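Local atomic coordinates of calcium-regulated actin-bundling protein (PDB entry 4X3N), a protein that binds and bundles actin filaments under the control of calcium and may contribute to the structure and reorganization of filopodia and pseudopodia during cell movement. Residues Glu62-Val67 against Tyr159-Phe164; Trp69-Tyr74 against Leu100-Gln105; Leu94-Ala99 against Glu138-Val143; Val143-Asp148 against Phe153-Leu158. All coordinates share one frame; numbering follows the deposited sequence.

Interaction 1: residues Glu62-Val67 against Tyr159-Phe164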
# COMPACT_ATOMS: atom_id res chain seq x y z
N GLU A 62 30.84 11.09 1.44
CA GLU A 62 30.72 10.90 2.86
C GLU A 62 29.36 11.32 3.43
O GLU A 62 28.82 10.67 4.30
CB GLU A 62 31.85 11.60 3.61
CG GLU A 62 31.80 11.43 5.11
CD GLU A 62 31.91 9.97 5.53
OE1 GLU A 62 32.42 9.11 4.78
OE2 GLU A 62 31.41 9.65 6.62
N PHE A 63 28.82 12.42 2.95
CA PHE A 63 27.53 12.82 3.39
C PHE A 63 26.46 11.85 2.89
O PHE A 63 25.50 11.51 3.58
CB PHE A 63 27.25 14.19 2.82
CG PHE A 63 25.98 14.79 3.30
CD1 PHE A 63 24.76 14.47 2.68
CD2 PHE A 63 25.99 15.72 4.34
CE1 PHE A 63 23.58 15.03 3.14
CE2 PHE A 63 24.80 16.30 4.78
CZ PHE A 63 23.59 15.94 4.22
N ILE A 64 26.63 11.40 1.69
CA ILE A 64 25.62 10.52 1.06
C ILE A 64 25.55 9.27 1.90
O ILE A 64 24.46 8.74 2.20
CB ILE A 64 25.96 10.26 -0.40
CG1 ILE A 64 25.64 11.49 -1.24
CG2 ILE A 64 25.13 9.04 -0.94
CD1 ILE A 64 26.35 11.53 -2.54
N TYR A 65 26.72 8.82 2.32
CA TYR A 65 26.85 7.59 3.10
C TYR A 65 26.40 7.71 4.53
O TYR A 65 25.56 6.90 5.02
CB TYR A 65 28.32 7.11 3.07
CG TYR A 65 28.54 5.81 3.80
CD1 TYR A 65 28.86 5.83 5.17
CD2 TYR A 65 28.45 4.59 3.15
CE1 TYR A 65 29.06 4.63 5.86
CE2 TYR A 65 28.64 3.40 3.84
CZ TYR A 65 28.95 3.45 5.19
OH TYR A 65 29.16 2.26 5.87
N SER A 66 26.90 8.75 5.19
CA SER A 66 26.69 8.89 6.63
C SER A 66 25.36 9.52 7.01
O SER A 66 24.83 9.24 8.07
CB SER A 66 27.82 9.74 7.23
OG SER A 66 28.95 8.92 7.28
N VAL A 67 24.86 10.39 6.16
CA VAL A 67 23.66 11.16 6.46
C VAL A 67 22.52 10.83 5.53
O VAL A 67 21.42 10.57 6.00
CB VAL A 67 23.91 12.67 6.32
CG1 VAL A 67 22.70 13.49 6.78
CG2 VAL A 67 25.14 13.11 7.12
N TYR A 159 17.77 14.79 -7.48
CA TYR A 159 17.19 16.09 -7.25
C TYR A 159 18.08 16.90 -6.31
O TYR A 159 18.30 18.06 -6.56
CB TYR A 159 15.73 16.03 -6.77
CG TYR A 159 15.10 17.42 -6.74
CD1 TYR A 159 14.81 18.09 -7.93
CD2 TYR A 159 14.85 18.06 -5.53
CE1 TYR A 159 14.27 19.37 -7.91
CE2 TYR A 159 14.34 19.34 -5.50
CZ TYR A 159 14.05 19.97 -6.68
OH TYR A 159 13.51 21.21 -6.63
N GLN A 160 18.67 16.27 -5.30
CA GLN A 160 19.60 17.00 -4.42
C GLN A 160 20.78 17.60 -5.20
O GLN A 160 21.16 18.74 -4.98
CB GLN A 160 20.07 16.10 -3.31
CG GLN A 160 21.07 16.71 -2.36
CD GLN A 160 20.50 17.83 -1.51
OE1 GLN A 160 19.55 17.63 -0.81
NE2 GLN A 160 21.10 19.01 -1.58
N TYR A 161 21.30 16.84 -6.16
CA TYR A 161 22.52 17.21 -6.88
C TYR A 161 22.15 17.65 -8.25
O TYR A 161 22.90 17.48 -9.20
CB TYR A 161 23.47 16.01 -6.86
CG TYR A 161 23.85 15.69 -5.48
CD1 TYR A 161 24.68 16.54 -4.74
CD2 TYR A 161 23.39 14.54 -4.85
CE1 TYR A 161 25.04 16.25 -3.44
CE2 TYR A 161 23.76 14.25 -3.54
CZ TYR A 161 24.56 15.10 -2.84
OH TYR A 161 24.84 14.78 -1.53
N LYS A 162 20.98 18.28 -8.37
CA LYS A 162 20.48 18.65 -9.66
C LYS A 162 21.29 19.73 -10.42
O LYS A 162 21.13 19.85 -11.65
CB LYS A 162 19.01 19.09 -9.62
CG LYS A 162 18.76 20.44 -8.93
CD LYS A 162 17.29 20.70 -8.74
CE LYS A 162 17.06 21.85 -7.76
NZ LYS A 162 17.48 23.09 -8.44
N ASP A 163 22.17 20.47 -9.74
CA ASP A 163 23.12 21.41 -10.46
C ASP A 163 23.92 20.66 -11.53
O ASP A 163 24.43 21.24 -12.45
CB ASP A 163 24.17 22.00 -9.52
CG ASP A 163 23.58 22.82 -8.40
OD1 ASP A 163 22.46 23.40 -8.58
OD2 ASP A 163 24.29 22.86 -7.32
N PHE A 164 24.09 19.34 -11.40
CA PHE A 164 24.73 18.60 -12.48
C PHE A 164 24.07 17.28 -12.88
O PHE A 164 24.35 16.83 -13.94
CB PHE A 164 26.22 18.30 -12.18
CG PHE A 164 26.43 17.56 -10.93
CD1 PHE A 164 26.27 16.18 -10.90
CD2 PHE A 164 26.75 18.23 -9.78
CE1 PHE A 164 26.42 15.52 -9.72
CE2 PHE A 164 26.87 17.56 -8.59
CZ PHE A 164 26.70 16.19 -8.57
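With CG1 turned anti to its carbonyl carbon (chi1 -75°), Ile64 lays its longer branch, CG1 and CD1, against Tyr161, whose own ring is swung anti to the carbonyl carbon (chi1 -63°) and spans the distance between the backbones. The two side chains meet at a slant: Ile64 CG1 lies 3.4 Å from Tyr161 OH, and the terminal Ile64 CD1 rests 3.9 Å from Tyr161 CE2. Phe63 adds a looser touch, its CD1 standing 4.2 Å from Tyr161 OH. The backbones stay well apart, 10.4 Å between the CA atoms of Ile64 and Gln160, and a long tyrosine suits that separation. Its hydroxyl, buried among carbons on this side, is satisfied by a hydrogen bond to Ser125 OG. One face of the tyrosine ring is covered by Gln160 CG, 3.8 Å above its plane. With Tyr161 replaced by an alanine, Ile64 CD1 would probably lose its aromatic neighbour and Ser125 OG this hydrogen-bond partner. Tyr161 is also the residue at which the chain leaves helical geometry. The contact packs the C-terminal end of helix 153-160, the helix that follows the calcium-binding loop, against helix 61-79 in the buried core of a mainly helical domain built around an EF-hand.

Interaction 2: residues Trp69-Tyr74 against Leu100-Gln105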
# COMPACT_ATOMS: atom_id res chain seq x y z
N TRP A 69 22.03 8.18 3.33
CA TRP A 69 21.67 6.77 3.46
C TRP A 69 21.07 6.41 4.82
O TRP A 69 20.04 5.68 4.89
CB TRP A 69 22.87 5.92 3.14
CG TRP A 69 22.65 4.47 3.02
CD1 TRP A 69 21.66 3.88 2.37
CD2 TRP A 69 23.52 3.41 3.49
NE1 TRP A 69 21.84 2.49 2.40
CE2 TRP A 69 22.95 2.21 3.13
CE3 TRP A 69 24.69 3.39 4.25
CZ2 TRP A 69 23.52 0.97 3.47
CZ3 TRP A 69 25.27 2.15 4.57
CH2 TRP A 69 24.69 0.97 4.18
N GLU A 70 21.73 6.85 5.89
CA GLU A 70 21.27 6.52 7.22
C GLU A 70 19.90 7.01 7.42
O GLU A 70 19.08 6.32 8.00
CB GLU A 70 22.13 7.10 8.33
CG GLU A 70 23.43 6.30 8.49
CD GLU A 70 23.17 4.81 8.83
OE1 GLU A 70 22.31 4.59 9.70
OE2 GLU A 70 23.80 3.90 8.22
N THR A 71 19.63 8.22 6.93
CA THR A 71 18.35 8.79 7.21
C THR A 71 17.21 8.08 6.45
O THR A 71 16.13 7.94 7.00
CB THR A 71 18.35 10.31 7.00
OG1 THR A 71 19.45 10.86 7.71
CG2 THR A 71 17.08 10.92 7.50
N ILE A 72 17.45 7.63 5.22
CA ILE A 72 16.40 7.04 4.43
C ILE A 72 16.15 5.68 4.98
O ILE A 72 14.98 5.24 5.05
CB ILE A 72 16.66 7.07 2.88
CG1 ILE A 72 15.36 6.90 2.08
CG2 ILE A 72 17.66 6.03 2.44
CD1 ILE A 72 15.41 7.26 0.57
N LYS A 73 17.21 5.03 5.42
CA LYS A 73 17.07 3.77 6.09
C LYS A 73 16.25 3.87 7.35
O LYS A 73 15.39 3.01 7.57
CB LYS A 73 18.40 3.15 6.43
CG LYS A 73 19.17 2.70 5.20
CD LYS A 73 20.32 1.82 5.60
CE LYS A 73 21.38 2.64 6.28
NZ LYS A 73 22.47 1.72 6.66
N TYR A 74 16.51 4.86 8.18
CA TYR A 74 15.71 4.98 9.40
C TYR A 74 14.24 5.26 9.09
O TYR A 74 13.39 4.75 9.78
CB TYR A 74 16.25 6.03 10.34
CG TYR A 74 17.28 5.39 11.27
CD1 TYR A 74 16.88 4.60 12.33
CD2 TYR A 74 18.64 5.52 11.03
CE1 TYR A 74 17.80 3.99 13.16
CE2 TYR A 74 19.58 4.91 11.84
CZ TYR A 74 19.15 4.15 12.90
OH TYR A 74 20.09 3.56 13.72
N LEU A 100 8.23 12.48 3.27
CA LEU A 100 8.14 13.66 4.09
C LEU A 100 8.87 13.55 5.43
O LEU A 100 9.60 14.44 5.83
CB LEU A 100 6.66 13.98 4.28
CG LEU A 100 6.35 15.38 4.68
CD1 LEU A 100 4.93 15.76 4.31
CD2 LEU A 100 6.57 15.50 6.18
N TYR A 101 8.70 12.46 6.14
CA TYR A 101 9.42 12.27 7.39
C TYR A 101 10.94 12.17 7.10
O TYR A 101 11.77 12.63 7.89
CB TYR A 101 8.99 10.96 8.13
CG TYR A 101 7.58 10.86 8.74
CD1 TYR A 101 7.02 11.91 9.45
CD2 TYR A 101 6.90 9.65 8.76
CE1 TYR A 101 5.75 11.80 10.07
CE2 TYR A 101 5.66 9.50 9.40
CZ TYR A 101 5.07 10.58 10.06
OH TYR A 101 3.81 10.44 10.69
N PHE A 102 11.32 11.53 6.00
CA PHE A 102 12.71 11.47 5.56
C PHE A 102 13.30 12.85 5.40
O PHE A 102 14.30 13.19 6.03
CB PHE A 102 12.85 10.61 4.30
CG PHE A 102 14.12 10.80 3.53
CD1 PHE A 102 15.30 10.40 4.04
CD2 PHE A 102 14.08 11.32 2.24
CE1 PHE A 102 16.46 10.56 3.32
CE2 PHE A 102 15.24 11.51 1.51
CZ PHE A 102 16.44 11.12 2.04
N TYR A 103 12.67 13.69 4.62
CA TYR A 103 13.26 14.97 4.34
C TYR A 103 13.28 15.85 5.60
O TYR A 103 14.19 16.63 5.81
CB TYR A 103 12.47 15.68 3.27
CG TYR A 103 12.88 15.35 1.88
CD1 TYR A 103 13.96 16.01 1.28
CD2 TYR A 103 12.19 14.38 1.17
CE1 TYR A 103 14.35 15.68 -0.01
CE2 TYR A 103 12.55 14.05 -0.09
CZ TYR A 103 13.63 14.69 -0.69
OH TYR A 103 13.94 14.34 -1.96
N GLU A 104 12.23 15.72 6.42
CA GLU A 104 12.19 16.45 7.68
C GLU A 104 13.27 16.05 8.62
O GLU A 104 13.88 16.89 9.21
CB GLU A 104 10.83 16.34 8.34
CG GLU A 104 9.85 17.20 7.56
CD GLU A 104 8.50 17.29 8.22
OE1 GLU A 104 8.23 16.50 9.19
OE2 GLU A 104 7.70 18.11 7.71
N GLN A 105 13.55 14.77 8.71
CA GLN A 105 14.64 14.30 9.52
C GLN A 105 15.99 14.78 8.97
O GLN A 105 16.83 15.17 9.77
CB GLN A 105 14.57 12.78 9.72
CG GLN A 105 15.69 12.17 10.53
CD GLN A 105 15.96 12.87 11.87
OE1 GLN A 105 15.04 13.33 12.57
NE2 GLN A 105 17.24 12.91 12.25
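A helix-helix interface of the bundle around the EF-hand joins helix 61-79 to helix 96-111, which run roughly antiparallel here, their short segments inclined at 142° with axes 9.1 Å apart. The backbones come close where Ile72 faces Phe102, CA to CA 5.9 Å, and the Phe102 ring lies beside this closest approach, against Ile72. Phe102 CG is anti to the backbone N (chi1 162°), which carries the ring across to the other helix. Ile72 CG1 sits over one face of that ring, 4.1 Å from its centroid, in a CH-pi contact, while Ile72 CB closes to 3.5 Å from Phe102 CE1. The backbone of Thr71 meets the ring's edge, Thr71 C being 3.9 Å from Phe102 CD1. A flat side chain suits this place because it offers a face to a branched aliphatic and a thin edge to a helix backbone. Tyr156 packs against Phe102 edge-to-face, and Leu94 touches both Phe102 and Ile72. Replacing Phe102 by an alanine would probably leave a gap beneath Ile72 and deprive Tyr156 of this edge-to-face partner. Thr71 can be polar in this buried setting because its OG1 is hydrogen-bonded to Val67 O, one turn back in its own helix. That leaves its methyl for the neighbouring helix, where Thr71 CG2 lies 3.6 Å from Gln105 CG, the aliphatic part of a side chain bent at chi2.

Interaction 3: residues Leu94-Ala99 against Glu138-Val143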
# COMPACT_ATOMS: atom_id res chain seq x y z
N LEU A 94 10.03 5.04 -0.72
CA LEU A 94 9.13 5.54 0.30
C LEU A 94 7.86 6.15 -0.35
O LEU A 94 7.93 6.85 -1.40
CB LEU A 94 9.81 6.66 1.10
CG LEU A 94 11.27 6.48 1.58
CD1 LEU A 94 11.70 7.73 2.35
CD2 LEU A 94 11.36 5.23 2.46
N ASP A 95 6.71 5.97 0.29
CA ASP A 95 5.52 6.69 -0.17
C ASP A 95 5.73 8.15 0.20
O ASP A 95 6.69 8.47 0.94
CB ASP A 95 4.24 6.04 0.33
CG ASP A 95 3.90 6.27 1.81
OD1 ASP A 95 4.29 7.28 2.49
OD2 ASP A 95 3.08 5.41 2.31
N PHE A 96 4.84 9.02 -0.22
CA PHE A 96 5.04 10.45 0.01
C PHE A 96 4.96 10.88 1.51
O PHE A 96 5.65 11.85 1.96
CB PHE A 96 4.06 11.27 -0.84
CG PHE A 96 4.38 11.37 -2.31
CD1 PHE A 96 5.44 10.72 -2.89
CD2 PHE A 96 3.53 12.09 -3.12
CE1 PHE A 96 5.66 10.81 -4.24
CE2 PHE A 96 3.76 12.20 -4.47
CZ PHE A 96 4.83 11.56 -5.04
N ASP A 97 4.17 10.18 2.31
CA ASP A 97 4.11 10.55 3.71
C ASP A 97 5.43 10.16 4.39
O ASP A 97 5.98 10.94 5.18
CB ASP A 97 2.91 9.94 4.41
CG ASP A 97 1.61 10.61 4.03
OD1 ASP A 97 1.57 11.83 3.81
OD2 ASP A 97 0.63 9.89 3.94
N ILE A 98 5.91 8.94 4.12
CA ILE A 98 7.15 8.53 4.68
C ILE A 98 8.36 9.38 4.14
O ILE A 98 9.26 9.71 4.91
CB ILE A 98 7.40 7.04 4.46
CG1 ILE A 98 6.26 6.19 5.02
CG2 ILE A 98 8.68 6.64 5.13
CD1 ILE A 98 5.93 6.41 6.51
N ALA A 99 8.37 9.71 2.85
CA ALA A 99 9.34 10.64 2.27
C ALA A 99 9.40 11.95 2.98
O ALA A 99 10.49 12.50 3.27
CB ALA A 99 9.08 10.88 0.79
N GLU A 138 6.75 19.39 -4.29
CA GLU A 138 8.06 19.16 -4.94
C GLU A 138 8.24 17.67 -5.29
O GLU A 138 8.82 17.35 -6.27
CB GLU A 138 9.19 19.59 -4.03
CG GLU A 138 10.57 19.52 -4.67
CD GLU A 138 11.57 20.36 -3.89
OE1 GLU A 138 11.80 21.50 -4.32
OE2 GLU A 138 12.06 19.89 -2.84
N LEU A 139 7.77 16.78 -4.44
CA LEU A 139 7.92 15.33 -4.74
C LEU A 139 7.26 15.01 -6.06
O LEU A 139 7.80 14.35 -6.91
CB LEU A 139 7.28 14.47 -3.61
CG LEU A 139 7.88 14.61 -2.22
CD1 LEU A 139 7.30 13.56 -1.29
CD2 LEU A 139 9.39 14.51 -2.22
N ARG A 140 6.03 15.49 -6.18
CA ARG A 140 5.15 15.31 -7.30
C ARG A 140 5.60 16.01 -8.57
O ARG A 140 5.51 15.44 -9.64
CB ARG A 140 3.80 15.92 -6.86
CG ARG A 140 2.63 15.65 -7.71
CD ARG A 140 1.42 16.22 -7.00
NE ARG A 140 1.01 15.35 -5.90
CZ ARG A 140 0.75 15.76 -4.67
NH1 ARG A 140 0.83 17.07 -4.35
NH2 ARG A 140 0.35 14.86 -3.77
N GLU A 141 6.11 17.24 -8.45
CA GLU A 141 6.58 17.99 -9.61
C GLU A 141 7.99 17.63 -10.05
O GLU A 141 8.28 17.65 -11.22
CB GLU A 141 6.57 19.49 -9.28
CG GLU A 141 5.16 20.05 -9.39
CD GLU A 141 5.06 21.54 -9.07
OE1 GLU A 141 3.96 21.98 -8.71
OE2 GLU A 141 6.09 22.22 -9.15
N LYS A 142 8.87 17.31 -9.11
CA LYS A 142 10.26 17.20 -9.41
C LYS A 142 10.90 15.89 -9.02
O LYS A 142 11.67 15.42 -9.77
CB LYS A 142 11.00 18.22 -8.62
CG LYS A 142 10.50 19.63 -8.87
CD LYS A 142 10.94 20.05 -10.26
CE LYS A 142 10.67 21.53 -10.54
NZ LYS A 142 11.12 22.36 -9.38
N VAL A 143 10.64 15.36 -7.84
CA VAL A 143 11.44 14.25 -7.34
C VAL A 143 10.99 12.93 -7.91
O VAL A 143 11.84 12.09 -8.26
CB VAL A 143 11.48 14.18 -5.81
CG1 VAL A 143 12.36 13.02 -5.31
CG2 VAL A 143 11.96 15.50 -5.23
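This is a buried apolar contact between the first turn of helix 96-111 and the last turns of helix 132-143, the helix that leads into the calcium-binding loop. Phe96 and Leu139 carry it, the two side chains running alongside each other with opposed directions. Leu139 CB stands over the centre of the Phe96 ring, 4.0 Å from the centroid and 10° off the normal, a CH-pi contact. Leu139 CG is anti to its carbonyl carbon (chi1 -62°), which brings CD1 against the root of the same side chain, 3.8 Å from Phe96 CD1, and against the small Ala99, its CB 3.8 Å away. A methyl at Ala99 suits the spot, since a forked leucine already fills it. At the ring's edge Arg140 NH2 lies 4.3 Å from Phe96 CD2, but its charge is paired with Asp97 of the third subunit, so the guanidinium skirts the ring on its way to a neighbour. Asp95 is the N-cap of helix 96-111: its OD1 accepts from Ile98 N at 2.8 Å, almost straight at 174°, which fixes the start of the turn carrying Phe96. Phe96 also touches Asp144, a calcium ligand; the contact joins the start of helix 96-111 to the entering helix of an EF-hand helix-loop-helix, next to the calcium site.

Interaction 4: residues Val143-Asp148 against Phe153-Leu158; sequences VDVNFD and FLEYLL. With CA (calcium ion), chain D.
Carboxylates that would ordinarily repel one another crowd together here, held by calcium: Asp144 OD1 and Glu155 OE2 are 3.4 Å apart, each bound to the ion, and their carboxylate planes are turned 72° against each other. Glu155 grips the metal with both oxygens, OE2 at 2.5 Å and OE1 at 2.7 Å from calcium. Asp144 OD1 makes the shortest of these segments' protein-metal bonds, 2.3 Å. The CG of Asp144 lies anti to the backbone N (chi1 -177°), while the CG of Asp148 falls between its backbone N and carbonyl carbon (chi1 68°), and both present OD1 to the calcium, Asp148 OD1 at 2.5 Å. Asn146, the carbonyl oxygen of Arg150 and water 2 complete the site. Acidic and amide residues suit such a loop because hard oxygen ligands match calcium, and glutamate is long enough to reach it from helix 153-160. This is the EF-hand pattern, with a loop between two helices and a bidentate glutamate at its end. Second-shell bonds hold the ligands in place: Asp148 N donates to the syn lone pair of Asp144 OD1, Ser152 OG bonds Glu155 OE1, and Tyr101 of the third subunit bonds Asp144 OD2. Val145 N gives Glu155 OE2 a weak, bent bond of 3.0 Å. Beside the site, water 1 bridges the carbonyl oxygens of Val143 and Glu155, donating to Val143 O at 2.9 Å and to Glu155 O.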
# COMPACT_ATOMS: atom_id res chain seq x y z
N VAL A 143 10.64 15.36 -7.84
CA VAL A 143 11.44 14.25 -7.34
C VAL A 143 10.99 12.93 -7.91
O VAL A 143 11.84 12.09 -8.26
CB VAL A 143 11.48 14.18 -5.81
CG1 VAL A 143 12.36 13.02 -5.31
CG2 VAL A 143 11.96 15.50 -5.23
N ASP A 144 9.67 12.73 -7.95
CA ASP A 144 9.10 11.44 -8.44
C ASP A 144 9.04 11.33 -9.96
O ASP A 144 7.93 11.36 -10.58
CB ASP A 144 7.72 11.21 -7.82
CG ASP A 144 7.11 9.86 -8.23
OD1 ASP A 144 7.86 8.94 -8.59
OD2 ASP A 144 5.88 9.76 -8.16
N VAL A 145 10.21 11.06 -10.54
CA VAL A 145 10.37 11.11 -11.96
C VAL A 145 9.79 9.94 -12.73
O VAL A 145 9.49 10.09 -13.88
CB VAL A 145 11.82 11.39 -12.37
CG1 VAL A 145 12.36 12.64 -11.62
CG2 VAL A 145 12.68 10.19 -12.14
N ASN A 146 9.55 8.80 -12.10
CA ASN A 146 8.83 7.76 -12.81
C ASN A 146 7.34 7.69 -12.48
O ASN A 146 6.69 6.74 -12.86
CB ASN A 146 9.50 6.42 -12.60
CG ASN A 146 9.69 6.11 -11.16
OD1 ASN A 146 9.22 6.84 -10.30
ND2 ASN A 146 10.44 5.06 -10.88
N PHE A 147 6.83 8.69 -11.77
CA PHE A 147 5.40 8.83 -11.47
C PHE A 147 4.74 7.65 -10.78
O PHE A 147 3.61 7.26 -11.13
CB PHE A 147 4.64 9.22 -12.75
CG PHE A 147 5.09 10.54 -13.31
CD1 PHE A 147 6.06 10.59 -14.25
CD2 PHE A 147 4.53 11.71 -12.88
CE1 PHE A 147 6.47 11.81 -14.78
CE2 PHE A 147 4.94 12.93 -13.39
CZ PHE A 147 5.92 12.97 -14.35
N ASP A 148 5.46 7.08 -9.79
CA ASP A 148 4.92 5.92 -9.10
C ASP A 148 4.41 6.25 -7.74
O ASP A 148 4.00 5.36 -7.03
CB ASP A 148 5.89 4.72 -9.15
CG ASP A 148 7.15 4.95 -8.33
OD1 ASP A 148 7.28 6.04 -7.81
OD2 ASP A 148 7.99 4.06 -8.22
N PHE A 153 15.96 6.39 -3.12
CA PHE A 153 17.20 7.10 -2.78
C PHE A 153 17.81 7.69 -4.01
O PHE A 153 18.28 8.81 -3.98
CB PHE A 153 18.17 6.18 -2.08
CG PHE A 153 19.28 6.88 -1.33
CD1 PHE A 153 19.04 7.99 -0.56
CD2 PHE A 153 20.58 6.32 -1.32
CE1 PHE A 153 20.10 8.62 0.12
CE2 PHE A 153 21.63 6.93 -0.58
CZ PHE A 153 21.39 8.09 0.09
N LEU A 154 17.71 6.97 -5.13
CA LEU A 154 18.14 7.48 -6.43
C LEU A 154 17.46 8.81 -6.76
O LEU A 154 18.11 9.73 -7.19
CB LEU A 154 17.89 6.55 -7.59
CG LEU A 154 18.36 6.99 -9.00
CD1 LEU A 154 19.88 7.11 -9.14
CD2 LEU A 154 17.86 6.01 -10.03
N GLU A 155 16.16 8.86 -6.61
CA GLU A 155 15.39 10.06 -6.96
C GLU A 155 15.75 11.22 -6.03
O GLU A 155 15.94 12.32 -6.50
CB GLU A 155 13.90 9.73 -6.96
CG GLU A 155 13.49 8.95 -8.18
CD GLU A 155 12.10 8.39 -8.05
OE1 GLU A 155 11.90 7.61 -7.12
OE2 GLU A 155 11.23 8.76 -8.86
N TYR A 156 15.87 10.94 -4.74
CA TYR A 156 16.38 11.95 -3.79
C TYR A 156 17.75 12.49 -4.23
O TYR A 156 18.00 13.71 -4.23
CB TYR A 156 16.45 11.39 -2.35
CG TYR A 156 17.50 12.09 -1.51
CD1 TYR A 156 17.24 13.34 -0.95
CD2 TYR A 156 18.72 11.49 -1.23
CE1 TYR A 156 18.20 13.99 -0.15
CE2 TYR A 156 19.69 12.13 -0.49
CZ TYR A 156 19.44 13.40 0.05
OH TYR A 156 20.41 14.05 0.83
N LEU A 157 18.65 11.60 -4.61
CA LEU A 157 19.99 12.00 -5.03
C LEU A 157 20.06 12.86 -6.26
O LEU A 157 20.76 13.88 -6.28
CB LEU A 157 20.88 10.80 -5.23
CG LEU A 157 21.18 10.10 -3.92
CD1 LEU A 157 21.84 8.74 -4.17
CD2 LEU A 157 22.16 10.89 -3.01
N LEU A 158 19.30 12.49 -7.27
CA LEU A 158 19.30 13.23 -8.49
C LEU A 158 18.80 14.64 -8.31
O LEU A 158 19.31 15.58 -8.97
CB LEU A 158 18.41 12.52 -9.48
CG LEU A 158 19.01 11.54 -10.51
CD1 LEU A 158 20.48 11.31 -10.56
CD2 LEU A 158 18.19 10.30 -10.61
CA CA D . 9.39 7.31 -7.94
O HOH W 1 14.59 12.79 -8.79
O HOH W 2 10.35 5.13 -7.80

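From the N terminus, helix 61-79 contributes first to interaction 1 and, a turn later, to interaction 2. Interaction 2 closes a loop of 25 residues by returning the chain to helix 96-111. The start of that helix, with strand 93-95, opens interaction 3, which crosses interaction 2 along the chain and closes on helix 132-143. Val143, the last residue of 138-143, also begins interaction 4, the short calcium-loop closure to helix 153-160 that comes in series after interactions 2 and 3. Interaction 1, closing last at the end of helix 153-160, encloses the other three. Together they tie both helices of the EF-hand to helices 61-79 and 96-111.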